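Local coordinates for protein 2-dehydro-3-deoxy-D-arabinonate dehydratase (Sulfolobus solfataricus, PDB 2Q18) that catalyses the dehydration of 2-dehydro-3-deoxy-D-arabinonate to 2,5-dioxopentanoate in a pentose oxidation pathway, with magnesium or calcium as cofactor, at residues Val125-Ala130 with Thr281-Val286; Ile208-Val213 with Asp270-Thr275. All coordinates share one frame; numbering follows the deposited sequence.

Contact 1 (Val125-Ala130 with Thr281-Val286); sequences VGHGEA and TLITPV
G128 and I283 join the two backbones through G128 N to I283 O at 2.7 Å, where the type II turn G126-E129 lies along strand 280-288. The donor sits almost in line with the carbonyl (C=O...N 175°), and the turn is closed internally by E129 N to G126 O. G128 takes the third place of the turn with a positive phi, a conformation that suits a residue without a side chain. The second polar link comes from a side chain. A chi1 of -170° turns the H127 ring across toward the strand backbone, where H127 ND1 accepts from I283 N at 3.0 Å, the donor being tilted 19° from the ring plane. NE2 bonds to L57 O and F60 meets the ring edge-to-face, so both ring nitrogens have partners and the ring's rotation is fixed. CE1 of H127 lies 3.7 Å from CB of I283. An alanine in place of H127 would probably leave the I283 amide and the L57 carbonyl without their mate and open a gap beside I283. CD1 of L282 packs against the H127 backbone, 3.7 Å from CA of H127. Farther along, A130 CA makes a CA-H...O contact of 3.2 Å with P285 O. Because NE2 faces a carbonyl and ND1 accepts an amide, the bonding pattern is consistent with a neutral imidazole protonated on NE2.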
loop_
_atom_site.group_PDB
_atom_site.type_symbol
_atom_site.label_atom_id
_atom_site.label_comp_id
_atom_site.label_asym_id
_atom_site.label_seq_id
_atom_site.Cartn_x
_atom_site.Cartn_y
_atom_site.Cartn_z
ATOM N N VAL A 125 -25.302 -4.266 4.806
ATOM C CA VAL A 125 -25.047 -4.415 6.239
ATOM C C VAL A 125 -25.061 -5.894 6.589
ATOM O O VAL A 125 -25.432 -6.729 5.757
ATOM C CB VAL A 125 -26.077 -3.633 7.113
ATOM C CG1 VAL A 125 -26.129 -2.162 6.704
ATOM C CG2 VAL A 125 -27.460 -4.265 7.041
ATOM N N GLY A 126 -24.638 -6.216 7.807
ATOM C CA GLY A 126 -24.577 -7.597 8.253
ATOM C C GLY A 126 -25.471 -7.898 9.444
ATOM O O GLY A 126 -26.289 -7.070 9.856
ATOM N N HIS A 127 -25.317 -9.109 9.966
ATOM C CA HIS A 127 -26.004 -9.574 11.164
ATOM C C HIS A 127 -25.853 -8.572 12.309
ATOM O O HIS A 127 -24.740 -8.155 12.637
ATOM C CB HIS A 127 -25.436 -10.939 11.555
ATOM C CG HIS A 127 -26.212 -11.648 12.621
ATOM N ND1 HIS A 127 -27.523 -12.042 12.456
ATOM C CD2 HIS A 127 -25.847 -12.067 13.857
ATOM C CE1 HIS A 127 -27.937 -12.655 13.550
ATOM N NE2 HIS A 127 -26.937 -12.688 14.414
ATOM N N GLY A 128 -26.980 -8.164 12.886
ATOM C CA GLY A 128 -26.978 -7.276 14.049
ATOM C C GLY A 128 -26.889 -5.798 13.721
ATOM O O GLY A 128 -26.936 -4.956 14.618
ATOM N N GLU A 129 -26.757 -5.479 12.436
ATOM C CA GLU A 129 -26.675 -4.092 11.993
ATOM C C GLU A 129 -28.014 -3.693 11.388
ATOM O O GLU A 129 -28.809 -4.554 11.021
ATOM C CB GLU A 129 -25.528 -3.919 10.983
ATOM C CG GLU A 129 -24.189 -4.474 11.499
ATOM C CD GLU A 129 -23.055 -4.431 10.472
ATOM O OE1 GLU A 129 -23.333 -4.334 9.254
ATOM O OE2 GLU A 129 -21.880 -4.508 10.896
ATOM N N ALA A 130 -28.261 -2.394 11.281
ATOM C CA ALA A 130 -29.560 -1.905 10.832
ATOM C C ALA A 130 -29.714 -1.847 9.312
ATOM O O ALA A 130 -28.847 -1.307 8.609
ATOM C CB ALA A 130 -29.848 -0.534 11.442
ATOM N N THR A 281 -29.681 -17.827 11.166
ATOM C CA THR A 281 -30.688 -16.782 11.234
ATOM C C THR A 281 -30.013 -15.423 11.166
ATOM O O THR A 281 -29.166 -15.098 12.002
ATOM C CB THR A 281 -31.550 -16.893 12.525
ATOM O OG1 THR A 281 -32.224 -18.158 12.543
ATOM C CG2 THR A 281 -32.589 -15.778 12.583
ATOM N N LEU A 282 -30.392 -14.645 10.156
ATOM C CA LEU A 282 -29.914 -13.282 9.990
ATOM C C LEU A 282 -30.885 -12.327 10.678
ATOM O O LEU A 282 -32.083 -12.350 10.392
ATOM C CB LEU A 282 -29.806 -12.938 8.495
ATOM C CG LEU A 282 -29.444 -11.501 8.101
ATOM C CD1 LEU A 282 -27.992 -11.182 8.459
ATOM C CD2 LEU A 282 -29.688 -11.282 6.609
ATOM N N ILE A 283 -30.362 -11.486 11.566
ATOM C CA ILE A 283 -31.189 -10.584 12.364
ATOM C C ILE A 283 -30.747 -9.135 12.192
ATOM O O ILE A 283 -29.596 -8.792 12.462
ATOM C CB ILE A 283 -31.166 -10.971 13.876
ATOM C CG1 ILE A 283 -31.675 -12.402 14.077
ATOM C CG2 ILE A 283 -31.977 -9.970 14.706
ATOM C CD1 ILE A 283 -31.303 -13.021 15.427
ATOM N N THR A 284 -31.666 -8.283 11.747
ATOM C CA THR A 284 -31.358 -6.872 11.552
ATOM C C THR A 284 -32.468 -5.959 12.079
ATOM O O THR A 284 -33.632 -6.095 11.677
ATOM C CB THR A 284 -31.116 -6.528 10.055
ATOM O OG1 THR A 284 -32.313 -6.766 9.309
ATOM C CG2 THR A 284 -29.964 -7.353 9.457
ATOM N N PRO A 285 -32.115 -5.021 12.978
ATOM C CA PRO A 285 -33.047 -3.942 13.315
ATOM C C PRO A 285 -33.282 -3.023 12.119
ATOM O O PRO A 285 -32.506 -3.044 11.156
ATOM C CB PRO A 285 -32.337 -3.184 14.442
ATOM C CG PRO A 285 -30.893 -3.549 14.310
ATOM C CD PRO A 285 -30.855 -4.934 13.743
ATOM N N VAL A 286 -34.349 -2.232 12.184
ATOM C CA VAL A 286 -34.741 -1.362 11.086
ATOM C C VAL A 286 -34.632 0.091 11.524
ATOM O O VAL A 286 -35.026 0.449 12.636
ATOM C CB VAL A 286 -36.188 -1.671 10.612
ATOM C CG1 VAL A 286 -36.621 -0.726 9.498
ATOM C CG2 VAL A 286 -36.307 -3.115 10.159
#

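Contact 2 (Ile208-Val213 with Asp270-Thr275); sequences ITLKIV and DIVEIT
Strands 208-213 and 271-275 run antiparallel, their axes 4.7 Å apart at closest and 169° between directions, as neighbours in a mixed sheet of this FAH-family fold. Three hydrogen-bonded pairs, T209 with T275, K211 with E273 and V213 with I271, alternate with the non-hydrogen-bonded pairs L210-I274 and I212-V272. The six amide-to-carbonyl bonds are uniform in length; V213 N to I271 O, at 2.7 Å, has an N-H...O angle of 174°. Side chains of the non-hydrogen-bonded pairs share a face. There L210 swings CG away from its backbone N (chi1 168°), bringing CD1 between its diagonal and direct neighbours: it lies 3.8 Å from V272 CG1 and equally close to I274 CG1. P144 of strand 140-150 packs against both L210 and I274, covering the L210-I274 end of this face. The face bearing K211 and E273 is more polar. The lysine bends at chi3 while the glutamate stays extended, and NZ forms a long salt bridge of 3.9 Å with OE1. The other carboxylate oxygen, OE2, rests against V213 CG2. At the strand end, D270 turns its carboxylate to R214, in a salt bridge, and to the backbone N of K267. Two waters flank the T209-T275 pair: one joins T209 OG1 to T275 O, and the other donates to T209 O and lies 2.6 Å from T275 OG1, which is also hydrogen-bonded to T281 OG1.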
loop_
_atom_site.group_PDB
_atom_site.type_symbol
_atom_site.label_atom_id
_atom_site.label_comp_id
_atom_site.label_asym_id
_atom_site.label_seq_id
_atom_site.Cartn_x
_atom_site.Cartn_y
_atom_site.Cartn_z
ATOM N N ILE A 208 -37.006 -21.451 4.237
ATOM C CA ILE A 208 -36.761 -20.035 4.489
ATOM C C ILE A 208 -37.919 -19.503 5.324
ATOM O O ILE A 208 -39.079 -19.658 4.942
ATOM C CB ILE A 208 -36.638 -19.217 3.175
ATOM C CG1 ILE A 208 -35.543 -19.801 2.269
ATOM C CG2 ILE A 208 -36.391 -17.727 3.478
ATOM C CD1 ILE A 208 -35.413 -19.118 0.914
ATOM N N THR A 209 -37.603 -18.899 6.467
ATOM C CA THR A 209 -38.625 -18.332 7.344
ATOM C C THR A 209 -38.335 -16.862 7.601
ATOM O O THR A 209 -37.224 -16.508 7.997
ATOM C CB THR A 209 -38.702 -19.085 8.695
ATOM O OG1 THR A 209 -38.817 -20.494 8.454
ATOM C CG2 THR A 209 -39.894 -18.606 9.532
ATOM N N LEU A 210 -39.335 -16.018 7.355
ATOM C CA LEU A 210 -39.267 -14.599 7.683
ATOM C C LEU A 210 -40.137 -14.268 8.898
ATOM O O LEU A 210 -41.287 -14.715 8.991
ATOM C CB LEU A 210 -39.706 -13.739 6.490
ATOM C CG LEU A 210 -39.979 -12.244 6.725
ATOM C CD1 LEU A 210 -38.701 -11.469 7.044
ATOM C CD2 LEU A 210 -40.698 -11.614 5.541
ATOM N N LYS A 211 -39.575 -13.478 9.812
ATOM C CA LYS A 211 -40.318 -12.902 10.927
ATOM C C LYS A 211 -40.027 -11.414 11.017
ATOM O O LYS A 211 -38.866 -10.993 10.967
ATOM C CB LYS A 211 -39.944 -13.576 12.249
ATOM C CG LYS A 211 -40.514 -14.968 12.422
ATOM C CD LYS A 211 -39.845 -15.730 13.563
ATOM C CE LYS A 211 -40.231 -15.183 14.928
ATOM N NZ LYS A 211 -39.696 -16.039 16.031
ATOM N N ILE A 212 -41.088 -10.620 11.121
ATOM C CA ILE A 212 -40.962 -9.208 11.442
ATOM C C ILE A 212 -41.481 -9.021 12.866
ATOM O O ILE A 212 -42.654 -9.285 13.152
ATOM C CB ILE A 212 -41.735 -8.310 10.454
ATOM C CG1 ILE A 212 -41.272 -8.584 9.009
ATOM C CG2 ILE A 212 -41.564 -6.834 10.834
ATOM C CD1 ILE A 212 -42.174 -8.000 7.919
ATOM N N VAL A 213 -40.594 -8.587 13.754
ATOM C CA VAL A 213 -40.919 -8.427 15.168
ATOM C C VAL A 213 -41.048 -6.944 15.488
ATOM O O VAL A 213 -40.107 -6.169 15.287
ATOM C CB VAL A 213 -39.869 -9.113 16.082
ATOM C CG1 VAL A 213 -40.253 -8.967 17.561
ATOM C CG2 VAL A 213 -39.727 -10.583 15.721
ATOM N N ASP A 270 -38.333 -1.961 14.073
ATOM C CA ASP A 270 -38.721 -3.344 13.756
ATOM C C ASP A 270 -37.487 -4.239 13.767
ATOM O O ASP A 270 -36.376 -3.769 13.519
ATOM C CB ASP A 270 -39.373 -3.448 12.367
ATOM C CG ASP A 270 -40.851 -3.059 12.359
ATOM O OD1 ASP A 270 -41.449 -2.858 13.442
ATOM O OD2 ASP A 270 -41.414 -2.958 11.247
ATOM N N ILE A 271 -37.684 -5.523 14.052
ATOM C CA ILE A 271 -36.611 -6.501 13.938
ATOM C C ILE A 271 -36.994 -7.507 12.862
ATOM O O ILE A 271 -38.041 -8.158 12.948
ATOM C CB ILE A 271 -36.320 -7.253 15.274
ATOM C CG1 ILE A 271 -36.178 -6.288 16.471
ATOM C CG2 ILE A 271 -35.104 -8.174 15.121
ATOM C CD1 ILE A 271 -35.077 -5.220 16.359
ATOM N N VAL A 272 -36.138 -7.619 11.848
ATOM C CA VAL A 272 -36.336 -8.571 10.764
ATOM C C VAL A 272 -35.434 -9.775 10.997
ATOM O O VAL A 272 -34.216 -9.635 11.143
ATOM C CB VAL A 272 -36.059 -7.926 9.377
ATOM C CG1 VAL A 272 -36.194 -8.955 8.255
ATOM C CG2 VAL A 272 -36.996 -6.751 9.140
ATOM N N GLU A 273 -36.043 -10.956 11.042
ATOM C CA GLU A 273 -35.315 -12.192 11.271
ATOM C C GLU A 273 -35.593 -13.135 10.121
ATOM O O GLU A 273 -36.752 -13.387 9.785
ATOM C CB GLU A 273 -35.740 -12.841 12.593
ATOM C CG GLU A 273 -35.710 -11.898 13.798
ATOM C CD GLU A 273 -36.222 -12.550 15.083
ATOM O OE1 GLU A 273 -36.682 -13.713 15.042
ATOM O OE2 GLU A 273 -36.158 -11.891 16.143
ATOM N N ILE A 274 -34.526 -13.642 9.508
ATOM C CA ILE A 274 -34.648 -14.557 8.378
ATOM C C ILE A 274 -33.819 -15.800 8.640
ATOM O O ILE A 274 -32.606 -15.718 8.856
ATOM C CB ILE A 274 -34.233 -13.903 7.029
ATOM C CG1 ILE A 274 -35.065 -12.644 6.766
ATOM C CG2 ILE A 274 -34.390 -14.905 5.877
ATOM C CD1 ILE A 274 -34.442 -11.663 5.787
ATOM N N THR A 275 -34.490 -16.947 8.627
ATOM C CA THR A 275 -33.851 -18.220 8.881
ATOM C C THR A 275 -33.814 -19.041 7.600
ATOM O O THR A 275 -34.803 -19.102 6.867
ATOM C CB THR A 275 -34.599 -19.002 9.990
ATOM O OG1 THR A 275 -34.748 -18.166 11.141
ATOM C CG2 THR A 275 -33.844 -20.269 10.387
HETATM O O HOH W 1 -36.497 -21.635 7.885
HETATM O O HOH W 2 -36.629 -16.429 11.220
#

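How the contacts relate
The two contacts meet at neighbouring strands of one sheet, their centres 10 Å apart. Strands 271-276 and 280-288, consecutive in the chain, join them: L282 N lies 2.8 Å from I274 O, a probable hydrogen bond, and the hydroxyls T281 OG1 and T275 OG1 are 2.9 Å apart. I283 CG2 packs on I271 CG2 at 3.6 Å. Backbone bonding alternates along strand 280-288: I283 N and O face the turn of contact 1, while L282 and T284 bond to I274 and V272 of contact 2. Contact 2 comes nearer the active site: the I208 side chain is about 6 Å from those of metal ligand E145 and substrate-binding T256, whereas the side chain of L282 is about 9 Å from that of E145.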